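Local coordinates for protein cytochrome P450 reductase (Amycolatopsis methanolica 239, PDB 5OGX) that transfers electrons from NADH, using FAD and a [2Fe-2S] cluster, to the partner cytochrome P450 GcoA, which O-demethylates guaiacol and other lignin-derived aromatics, at residues S143-Q148 against G170-D175; F197-P202 against S300-G305; D203-G208 against A231-R236. All coordinates share one frame; numbering follows the deposited sequence. Where two conformers were deposited one is given.

Interaction 1. Residues S143-Q148 against G170-D175. Unlike the reference sequence in segment 170-175: Val172 (reference Ile). With FAD (flavin-adenine dinucleotide), chain B.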
loop_
_atom_site.group_PDB
_atom_site.type_symbol
_atom_site.label_atom_id
_atom_site.label_comp_id
_atom_site.label_asym_id
_atom_site.label_seq_id
_atom_site.Cartn_x
_atom_site.Cartn_y
_atom_site.Cartn_z
ATOM N N SER A 143 -3.209 -20.704 -10.343
ATOM C CA SER A 143 -1.775 -20.469 -10.249
ATOM C C SER A 143 -1.258 -20.533 -8.816
ATOM O O SER A 143 -0.176 -21.081 -8.579
ATOM C CB SER A 143 -1.441 -19.107 -10.861
ATOM O OG SER A 143 -0.354 -18.514 -10.177
ATOM N N GLY A 144 -1.997 -19.970 -7.850
ATOM C CA GLY A 144 -1.547 -19.903 -6.477
ATOM C C GLY A 144 -0.705 -18.687 -6.146
ATOM O O GLY A 144 -0.475 -18.409 -4.957
ATOM N N ALA A 145 -0.239 -17.962 -7.156
ATOM C CA ALA A 145 0.529 -16.743 -6.942
ATOM C C ALA A 145 -0.290 -15.728 -6.148
ATOM O O ALA A 145 -1.498 -15.598 -6.342
ATOM C CB ALA A 145 0.932 -16.155 -8.293
ATOM N N ARG A 146 0.375 -14.995 -5.256
ATOM C CA ARG A 146 -0.277 -13.985 -4.430
ATOM C C ARG A 146 0.239 -12.610 -4.816
ATOM O O ARG A 146 1.452 -12.416 -4.931
ATOM C CB ARG A 146 -0.011 -14.251 -2.945
ATOM C CG ARG A 146 -0.230 -15.712 -2.593
ATOM C CD ARG A 146 -0.082 -15.983 -1.112
ATOM N NE ARG A 146 -1.289 -15.617 -0.385
ATOM C CZ ARG A 146 -2.340 -16.416 -0.208
ATOM N NH1 ARG A 146 -2.352 -17.647 -0.705
ATOM N NH2 ARG A 146 -3.387 -15.971 0.473
ATOM N N ARG A 147 -0.678 -11.659 -5.014
ATOM C CA ARG A 147 -0.306 -10.324 -5.459
ATOM C C ARG A 147 -1.135 -9.279 -4.730
ATOM O O ARG A 147 -2.311 -9.502 -4.422
ATOM C CB ARG A 147 -0.478 -10.152 -6.977
ATOM C CG ARG A 147 0.338 -11.159 -7.801
ATOM C CD ARG A 147 1.829 -10.874 -7.735
ATOM N NE ARG A 147 2.565 -11.679 -8.713
ATOM C CZ ARG A 147 3.150 -12.840 -8.442
ATOM N NH1 ARG A 147 3.085 -13.355 -7.213
ATOM N NH2 ARG A 147 3.792 -13.498 -9.404
ATOM N N GLN A 148 -0.492 -8.153 -4.438
ATOM C CA GLN A 148 -1.077 -7.058 -3.676
ATOM C C GLN A 148 -1.649 -6.005 -4.614
ATOM O O GLN A 148 -0.990 -5.621 -5.585
ATOM C CB GLN A 148 0.005 -6.402 -2.819
ATOM C CG GLN A 148 0.830 -7.377 -1.974
ATOM C CD GLN A 148 2.083 -7.957 -2.666
ATOM O OE1 GLN A 148 2.194 -8.015 -3.896
ATOM N NE2 GLN A 148 3.032 -8.400 -1.849
ATOM N N GLY A 170 4.136 -10.295 -19.696
ATOM C CA GLY A 170 4.534 -11.593 -19.198
ATOM C C GLY A 170 4.168 -11.867 -17.759
ATOM O O GLY A 170 4.606 -12.881 -17.214
ATOM N N GLY A 171 3.385 -10.991 -17.126
ATOM C CA GLY A 171 3.062 -11.154 -15.709
ATOM C C GLY A 171 2.011 -12.230 -15.464
ATOM O O GLY A 171 1.082 -12.423 -16.249
ATOM N N VAL A 172 2.173 -12.933 -14.348
ATOM C CA VAL A 172 1.257 -14.015 -14.004
ATOM C C VAL A 172 -0.130 -13.466 -13.681
ATOM O O VAL A 172 -1.140 -13.937 -14.221
ATOM C CB VAL A 172 1.838 -14.845 -12.846
ATOM C CG1 VAL A 172 0.780 -15.772 -12.235
ATOM C CG2 VAL A 172 3.040 -15.641 -13.332
ATOM N N ALA A 173 -0.203 -12.457 -12.797
ATOM C CA ALA A 173 -1.504 -11.945 -12.378
ATOM C C ALA A 173 -2.096 -10.978 -13.392
ATOM O O ALA A 173 -3.311 -10.959 -13.582
ATOM C CB ALA A 173 -1.409 -11.249 -11.018
ATOM N N THR A 174 -1.275 -10.138 -14.021
ATOM C CA THR A 174 -1.831 -9.080 -14.875
ATOM C C THR A 174 -2.010 -9.585 -16.303
ATOM O O THR A 174 -3.136 -9.856 -16.731
ATOM C CB THR A 174 -0.959 -7.825 -14.794
ATOM O OG1 THR A 174 0.388 -8.140 -15.162
ATOM C CG2 THR A 174 -0.982 -7.288 -13.384
ATOM N N ASP A 175 -0.903 -9.737 -17.037
ATOM C CA ASP A 175 -0.956 -10.251 -18.405
ATOM C C ASP A 175 -1.707 -11.578 -18.478
ATOM O O ASP A 175 -2.443 -11.831 -19.437
ATOM C CB ASP A 175 0.470 -10.414 -18.938
ATOM C CG ASP A 175 0.640 -9.933 -20.374
ATOM O OD1 ASP A 175 -0.250 -9.235 -20.907
ATOM O OD2 ASP A 175 1.691 -10.256 -20.969
HETATM P PA FAD B . 4.950 -11.132 -12.273
HETATM O O1A FAD B . 4.601 -12.455 -12.911
HETATM O O2A FAD B . 5.211 -11.214 -10.788
HETATM O O5B FAD B . 6.281 -10.471 -12.988
HETATM C C5B FAD B . 6.567 -10.781 -14.333
HETATM C C4B FAD B . 8.007 -10.272 -14.631
HETATM O O4B FAD B . 8.007 -8.968 -14.689
HETATM C C3B FAD B . 8.950 -10.637 -13.471
HETATM O O3B FAD B . 10.175 -10.929 -13.975
HETATM C C2B FAD B . 8.973 -9.362 -12.593
HETATM O O2B FAD B . 10.213 -9.287 -11.763
HETATM C C1B FAD B . 8.871 -8.385 -13.455
HETATM N N9A FAD B . 8.077 -7.296 -12.950
HETATM C C8A FAD B . 7.208 -7.346 -11.932
HETATM N N7A FAD B . 6.657 -6.131 -11.803
HETATM C C5A FAD B . 7.183 -5.340 -12.755
HETATM C C6A FAD B . 6.964 -4.018 -13.062
HETATM N N6A FAD B . 6.151 -2.915 -12.583
HETATM N N1A FAD B . 7.615 -3.454 -14.071
HETATM C C2A FAD B . 8.501 -4.179 -14.798
HETATM N N3A FAD B . 8.722 -5.485 -14.502
HETATM C C4A FAD B . 8.053 -6.056 -13.472
HETATM N N1 FAD B . 0.258 -3.175 -8.872
HETATM C C2 FAD B . -0.822 -2.439 -9.518
HETATM O O2 FAD B . -0.945 -2.474 -10.697
HETATM N N3 FAD B . -1.767 -1.675 -8.692
HETATM C C4 FAD B . -1.668 -1.593 -7.268
HETATM O O4 FAD B . -2.440 -0.952 -6.636
HETATM C C4X FAD B . -0.537 -2.336 -6.634
HETATM N N5 FAD B . -0.421 -2.302 -5.208
HETATM C C5X FAD B . 0.698 -3.022 -4.605
HETATM C C6 FAD B . 0.850 -2.937 -3.218
HETATM C C7 FAD B . 1.923 -3.634 -2.657
HETATM C C7M FAD B . 1.925 -3.449 -1.140
HETATM C C8 FAD B . 2.800 -4.378 -3.444
HETATM C C8M FAD B . 3.933 -5.114 -2.739
HETATM C C9 FAD B . 2.650 -4.450 -4.825
HETATM C C9A FAD B . 1.599 -3.758 -5.393
HETATM N N10 FAD B . 1.449 -3.843 -6.856
HETATM C C10 FAD B . 0.383 -3.105 -7.445
HETATM C "C1'" FAD B . 2.343 -4.680 -7.675
HETATM C "C2'" FAD B . 1.468 -5.988 -7.881
HETATM O "O2'" FAD B . 1.181 -6.688 -6.677
HETATM C "C3'" FAD B . 2.092 -7.025 -8.842
HETATM O "O3'" FAD B . 3.427 -7.212 -8.469
HETATM C "C4'" FAD B . 2.031 -6.548 -10.305
HETATM O "O4'" FAD B . 0.695 -6.422 -10.711
HETATM C "C5'" FAD B . 2.745 -7.543 -11.244
HETATM O "O5'" FAD B . 2.323 -8.857 -10.937
HETATM P P FAD B . 2.299 -9.988 -12.125
HETATM O O1P FAD B . 1.943 -11.304 -11.490
HETATM O O2P FAD B . 1.432 -9.545 -13.280
HETATM O O3P FAD B . 3.838 -10.014 -12.686
#
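Arg147 lays its CG against CB of Ala173, 3.7 Å away, in the tight, buried part of this contact beside the FAD pyrophosphate. Arg147 and Gln148 begin the Arg-x-Tyr-Ser signature of the ferredoxin-reductase-type FAD-binding barrel, on strand 146-150, while 170-175 forms the phosphate-binding loop running into helix 174-178. No hydrogen bond joins the two segments directly; the cofactor bridges them. O1P of FAD accepts from Arg147 NE (2.9 Å, N-H...O 149°) and from Ala173 N (2.8 Å, 169°). A bend at chi2 (-71°) swings the arginine chain to the phosphates, and NH1 returns to Arg146 O at 3.0 Å, which fixes the rotation of the guanidinium. Its positive charge would be expected to offset the negative charge of the pyrophosphate. The other part is looser and reaches solvent: CG1 of Val172 meets Ser143 OG at 3.6 Å and Ala145 CB at 4.0 Å, with Ser143 and Val172 both exposed. Ser143 OG is engaged in an ST turn, accepting from Ala145 N. Back at the cofactor, Thr174 holds O2P of FAD twice, through its backbone N at 2.9 Å and its OG1 at 2.6 Å.

Interaction 2. Residues F197-P202 against S300-G305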
loop_
_atom_site.group_PDB
_atom_site.type_symbol
_atom_site.label_atom_id
_atom_site.label_comp_id
_atom_site.label_asym_id
_atom_site.label_seq_id
_atom_site.Cartn_x
_atom_site.Cartn_y
_atom_site.Cartn_z
ATOM N N PHE A 197 0.206 2.119 4.884
ATOM C CA PHE A 197 0.274 3.355 4.103
ATOM C C PHE A 197 -1.052 4.101 4.233
ATOM O O PHE A 197 -1.877 4.123 3.320
ATOM C CB PHE A 197 0.587 3.009 2.648
ATOM C CG PHE A 197 0.929 4.196 1.769
ATOM C CD1 PHE A 197 2.026 5.008 2.037
ATOM C CD2 PHE A 197 0.195 4.424 0.620
ATOM C CE1 PHE A 197 2.363 6.064 1.182
ATOM C CE2 PHE A 197 0.513 5.479 -0.240
ATOM C CZ PHE A 197 1.601 6.299 0.044
ATOM N N HIS A 198 -1.261 4.732 5.391
ATOM C CA HIS A 198 -2.533 5.410 5.627
ATOM C C HIS A 198 -2.319 6.574 6.580
ATOM O O HIS A 198 -1.280 6.682 7.227
ATOM C CB HIS A 198 -3.595 4.437 6.166
ATOM C CG HIS A 198 -3.202 3.759 7.444
ATOM N ND1 HIS A 198 -3.243 4.397 8.667
ATOM C CD2 HIS A 198 -2.759 2.500 7.688
ATOM C CE1 HIS A 198 -2.840 3.560 9.612
ATOM N NE2 HIS A 198 -2.534 2.403 9.046
ATOM N N LEU A 199 -3.337 7.440 6.675
ATOM C CA LEU A 199 -3.266 8.604 7.536
ATOM C C LEU A 199 -3.214 8.203 9.010
ATOM O O LEU A 199 -3.768 7.175 9.407
ATOM C CB LEU A 199 -4.496 9.490 7.317
ATOM C CG LEU A 199 -4.536 10.162 5.942
ATOM C CD1 LEU A 199 -5.929 10.697 5.608
ATOM C CD2 LEU A 199 -3.528 11.287 5.915
ATOM N N PRO A 200 -2.598 9.030 9.841
ATOM C CA PRO A 200 -2.695 8.841 11.290
ATOM C C PRO A 200 -4.122 9.057 11.759
ATOM O O PRO A 200 -4.973 9.529 10.983
ATOM C CB PRO A 200 -1.748 9.918 11.842
ATOM C CG PRO A 200 -1.753 10.976 10.817
ATOM C CD PRO A 200 -1.879 10.264 9.483
ATOM N N PRO A 201 -4.439 8.699 13.003
ATOM C CA PRO A 201 -5.785 8.956 13.513
ATOM C C PRO A 201 -6.132 10.424 13.386
ATOM O O PRO A 201 -5.242 11.294 13.424
ATOM C CB PRO A 201 -5.697 8.525 14.985
ATOM C CG PRO A 201 -4.550 7.575 15.047
ATOM C CD PRO A 201 -3.577 8.032 13.999
ATOM N N PRO A 202 -7.417 10.750 13.216
ATOM C CA PRO A 202 -7.804 12.164 13.052
ATOM C C PRO A 202 -7.252 13.087 14.126
ATOM O O PRO A 202 -6.852 14.213 13.811
ATOM C CB PRO A 202 -9.337 12.104 13.094
ATOM C CG PRO A 202 -9.674 10.748 12.608
ATOM C CD PRO A 202 -8.565 9.841 13.069
ATOM N N SER A 300 4.256 17.072 4.676
ATOM C CA SER A 300 4.236 15.619 4.724
ATOM C C SER A 300 4.275 15.113 3.292
ATOM O O SER A 300 3.811 15.799 2.372
ATOM C CB SER A 300 2.994 15.092 5.455
ATOM O OG SER A 300 2.849 15.700 6.738
ATOM N N GLY A 301 4.853 13.925 3.101
ATOM C CA GLY A 301 4.969 13.374 1.758
ATOM C C GLY A 301 4.602 11.910 1.703
ATOM O O GLY A 301 4.937 11.131 2.596
ATOM N N TRP A 302 3.923 11.532 0.630
ATOM C CA TRP A 302 3.374 10.193 0.446
ATOM C C TRP A 302 3.793 9.711 -0.934
ATOM O O TRP A 302 3.352 10.270 -1.940
ATOM C CB TRP A 302 1.847 10.221 0.571
ATOM C CG TRP A 302 1.417 10.803 1.889
ATOM C CD1 TRP A 302 1.464 12.116 2.293
ATOM C CD2 TRP A 302 0.907 10.062 2.980
ATOM N NE1 TRP A 302 1.006 12.226 3.595
ATOM C CE2 TRP A 302 0.661 10.970 4.032
ATOM C CE3 TRP A 302 0.642 8.707 3.172
ATOM C CZ2 TRP A 302 0.167 10.565 5.263
ATOM C CZ3 TRP A 302 0.160 8.301 4.409
ATOM C CH2 TRP A 302 -0.080 9.233 5.432
ATOM N N LEU A 303 4.629 8.663 -0.996
ATOM C CA LEU A 303 5.166 8.189 -2.264
ATOM C C LEU A 303 4.721 6.752 -2.484
ATOM O O LEU A 303 4.893 5.911 -1.596
ATOM C CB LEU A 303 6.704 8.246 -2.285
ATOM C CG LEU A 303 7.393 9.602 -2.406
ATOM C CD1 LEU A 303 8.717 9.579 -1.674
ATOM C CD2 LEU A 303 7.640 9.927 -3.873
ATOM N N CYS A 304 4.195 6.459 -3.672
ATOM C CA CYS A 304 3.793 5.087 -3.953
ATOM C C CYS A 304 4.070 4.753 -5.410
ATOM O O CYS A 304 3.750 5.538 -6.303
ATOM C CB CYS A 304 2.315 4.889 -3.621
ATOM S SG CYS A 304 1.680 3.300 -4.130
ATOM N N GLY A 305 4.658 3.590 -5.645
ATOM C CA GLY A 305 4.983 3.175 -6.991
ATOM C C GLY A 305 6.088 2.143 -6.959
ATOM O O GLY A 305 6.360 1.539 -5.925
#
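The passage from the FAD-binding barrel to the NAD-binding domain runs over the parallel sheet of the latter, where Phe197 and Leu199 of the connecting loop close on Trp302 of strand 300-305. Phe197 and Trp302 make a T-shaped pair. The six-membered ring of Trp302 turns its edge to the Phe197 face, with centroids 5.6 Å apart and planes at 62°; the nearest atoms are Phe197 CE1 and Trp302 CE3, at 3.7 Å. With CG anti to the backbone N (chi1 -170°), the phenyl ring reaches in towards the strand although its CB does not point there. The same ring continues along the strand to Cys304, whose CB lies 3.9 Å from Phe197 CE2, while the sulfur stands obliquely to the ring in a longer sulfur-aromatic contact.

Further round the same six-membered ring, the indole edge meets backbone: His198 O lies near the ring plane, 3.3 Å from Trp302 CH2. Leu199 then crosses the indole at about a right angle, bringing CD2 to 3.8 Å from Trp302 CZ2. The CB of His198 is directed away from the strand, and its ND1 donates to Leu199 O at 2.9 Å (N-H...O 167°), a bond within the loop itself. Around this buried contact, Trp302 also stacks with His328 of strand 327-331, and helix 219-232 touches Phe197 through Ile225 and Leu199 through Thr228. Cys304 and Gly305 begin the Cys-Gly-Pro-Pro signature at the end of this strand. With the linking loop packed on it, the contact lies at the interdomain junction typical of the ferredoxin-NAD(P) reductase fold.

Interaction 3. Residues D203-G208 against A231-R236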
loop_
_atom_site.group_PDB
_atom_site.type_symbol
_atom_site.label_atom_id
_atom_site.label_comp_id
_atom_site.label_asym_id
_atom_site.label_seq_id
_atom_site.Cartn_x
_atom_site.Cartn_y
_atom_site.Cartn_z
ATOM N N ASP A 203 -7.194 12.623 15.383
ATOM C CA ASP A 203 -6.687 13.435 16.484
ATOM C C ASP A 203 -5.226 13.815 16.315
ATOM O O ASP A 203 -4.787 14.804 16.911
ATOM C CB ASP A 203 -6.846 12.693 17.814
ATOM C CG ASP A 203 -8.290 12.478 18.193
ATOM O OD1 ASP A 203 -9.163 13.164 17.618
ATOM O OD2 ASP A 203 -8.554 11.615 19.057
ATOM N N GLU A 204 -4.453 13.043 15.549
ATOM C CA GLU A 204 -3.031 13.307 15.375
ATOM C C GLU A 204 -2.727 13.952 14.028
ATOM O O GLU A 204 -1.570 13.962 13.600
ATOM C CB GLU A 204 -2.231 12.013 15.541
ATOM C CG GLU A 204 -2.579 11.250 16.807
ATOM C CD GLU A 204 -1.929 9.883 16.876
ATOM O OE1 GLU A 204 -2.469 9.011 17.590
ATOM O OE2 GLU A 204 -0.883 9.684 16.221
ATOM N N ASP A 205 -3.745 14.486 13.359
ATOM C CA ASP A 205 -3.620 15.067 12.026
ATOM C C ASP A 205 -3.757 16.574 12.163
ATOM O O ASP A 205 -4.866 17.089 12.349
ATOM C CB ASP A 205 -4.678 14.485 11.087
ATOM C CG ASP A 205 -4.556 14.999 9.655
ATOM O OD1 ASP A 205 -3.737 15.913 9.402
ATOM O OD2 ASP A 205 -5.297 14.487 8.788
ATOM N N ASP A 206 -2.634 17.279 12.052
ATOM C CA ASP A 206 -2.594 18.725 12.230
ATOM C C ASP A 206 -3.100 19.502 11.023
ATOM O O ASP A 206 -3.088 20.736 11.061
ATOM C CB ASP A 206 -1.166 19.181 12.571
ATOM C CG ASP A 206 -0.121 18.690 11.564
ATOM O OD1 ASP A 206 -0.489 18.237 10.457
ATOM O OD2 ASP A 206 1.084 18.754 11.890
ATOM N N GLY A 207 -3.536 18.834 9.958
ATOM C CA GLY A 207 -4.025 19.574 8.809
ATOM C C GLY A 207 -2.947 20.225 7.972
ATOM O O GLY A 207 -3.263 21.088 7.146
ATOM N N GLY A 208 -1.681 19.855 8.172
ATOM C CA GLY A 208 -0.590 20.448 7.427
ATOM C C GLY A 208 -0.595 20.009 5.973
ATOM O O GLY A 208 -1.261 19.042 5.598
ATOM N N ALA A 231 -11.538 15.392 3.359
ATOM C CA ALA A 231 -12.770 15.348 4.143
ATOM C C ALA A 231 -12.527 15.843 5.566
ATOM O O ALA A 231 -13.350 16.582 6.123
ATOM C CB ALA A 231 -13.347 13.931 4.144
ATOM N N ARG A 232 -11.386 15.470 6.156
ATOM C CA ARG A 232 -11.028 15.926 7.497
ATOM C C ARG A 232 -10.763 17.426 7.535
ATOM O O ARG A 232 -11.148 18.107 8.495
ATOM C CB ARG A 232 -9.777 15.191 7.990
ATOM C CG ARG A 232 -9.901 13.694 8.118
ATOM C CD ARG A 232 -8.543 13.109 8.480
ATOM N NE ARG A 232 -8.642 11.677 8.748
ATOM C CZ ARG A 232 -7.651 10.961 9.261
ATOM N NH1 ARG A 232 -6.499 11.555 9.548
ATOM N NH2 ARG A 232 -7.824 9.658 9.487
ATOM N N HIS A 233 -10.052 17.943 6.535
ATOM C CA HIS A 233 -9.637 19.348 6.502
ATOM C C HIS A 233 -9.876 19.875 5.094
ATOM O O HIS A 233 -8.976 19.847 4.246
ATOM C CB HIS A 233 -8.170 19.504 6.904
ATOM C CG HIS A 233 -7.912 19.260 8.360
ATOM N ND1 HIS A 233 -7.371 18.084 8.837
ATOM C CD2 HIS A 233 -8.124 20.042 9.443
ATOM C CE1 HIS A 233 -7.260 18.154 10.151
ATOM N NE2 HIS A 233 -7.708 19.332 10.545
ATOM N N PRO A 234 -11.080 20.375 4.812
ATOM C CA PRO A 234 -11.447 20.686 3.419
ATOM C C PRO A 234 -10.603 21.763 2.762
ATOM O O PRO A 234 -10.540 21.805 1.529
ATOM C CB PRO A 234 -12.910 21.130 3.541
ATOM C CG PRO A 234 -13.407 20.403 4.746
ATOM C CD PRO A 234 -12.250 20.359 5.705
ATOM N N SER A 235 -9.965 22.643 3.526
ATOM C CA SER A 235 -9.200 23.733 2.942
ATOM C C SER A 235 -7.712 23.438 2.881
ATOM O O SER A 235 -6.938 24.300 2.452
ATOM C CB SER A 235 -9.436 25.027 3.724
ATOM O OG SER A 235 -10.744 25.516 3.486
ATOM N N ARG A 236 -7.300 22.245 3.292
ATOM C CA ARG A 236 -5.883 21.949 3.381
ATOM C C ARG A 236 -5.270 21.830 1.989
ATOM O O ARG A 236 -5.955 21.630 0.977
ATOM C CB ARG A 236 -5.664 20.671 4.195
ATOM C CG ARG A 236 -5.451 19.431 3.348
ATOM C CD ARG A 236 -5.452 18.154 4.174
ATOM N NE ARG A 236 -4.270 18.012 5.023
ATOM C CZ ARG A 236 -4.205 17.196 6.065
ATOM N NH1 ARG A 236 -5.260 16.453 6.385
ATOM N NH2 ARG A 236 -3.099 17.120 6.789
#
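Asp205 sets CG anti to its own backbone N and Arg236 bends at chi3 (-70°), which brings carboxylate and guanidinium together from opposite directions in a salt-bridge network. Arg236 was deposited in two conformers, and its contacts are those of one of them. Its grip on Asp205 is end-on and bidentate: NH2 reaches OD1 at 2.9 Å on the syn lone pair, and NH1 reaches OD2 at 3.1 Å with a nearly straight N-H...O angle of 175°. The carboxylate and guanidinium planes are turned 32° from each other, so the pair is not quite flat. Each carboxylate oxygen has a further donor. Gly207 N meets OD1 of Asp205 from above the carboxylate plane, closing an Asx turn, and Arg232 NH1 comes to OD2 of Asp205 on the anti side at 3.3 Å. That last nitrogen also bonds Pro200 O, so Arg232 ties the loop at two points from the end of helix 219-232.

A second Asx turn follows, in which Asp206 OD1 accepts from Gly208 N; Asp206 also forms a salt bridge to Arg326. Gly207, at positive phi, sits close to two flat groups. Its CA lies over one face of the His233 imidazole, 3.8 Å from the centroid in a CH-pi contact, and also over a face of the Arg236 guanidinium. The contact thus joins, at the surface, the loop entering strand 210-215 to the turn leaving helix 219-232. Arg236 finishes side-on at Gly208 O, with NE at 3.2 Å and NH2 at 2.9 Å.

How the interactions relate
Interactions 2 and 3 are neighbours, their centres about 13 Å apart, and interaction 3 is nested in the loop that interaction 2 closes. They meet through Arg232, whose NH1 also lies 3.6 Å from Leu199 CB. Interaction 1 stands apart on the flavin domain, with its centre about 26 Å from that of interaction 2 and about 37 Å from that of interaction 3, across the chain's centre. FAD relates the first two: interaction 1 holds its phosphates, whereas the Cys304 side chain of interaction 2 is about 6 Å from it at the nearest atoms. Interaction 3 lies away from the redox sites.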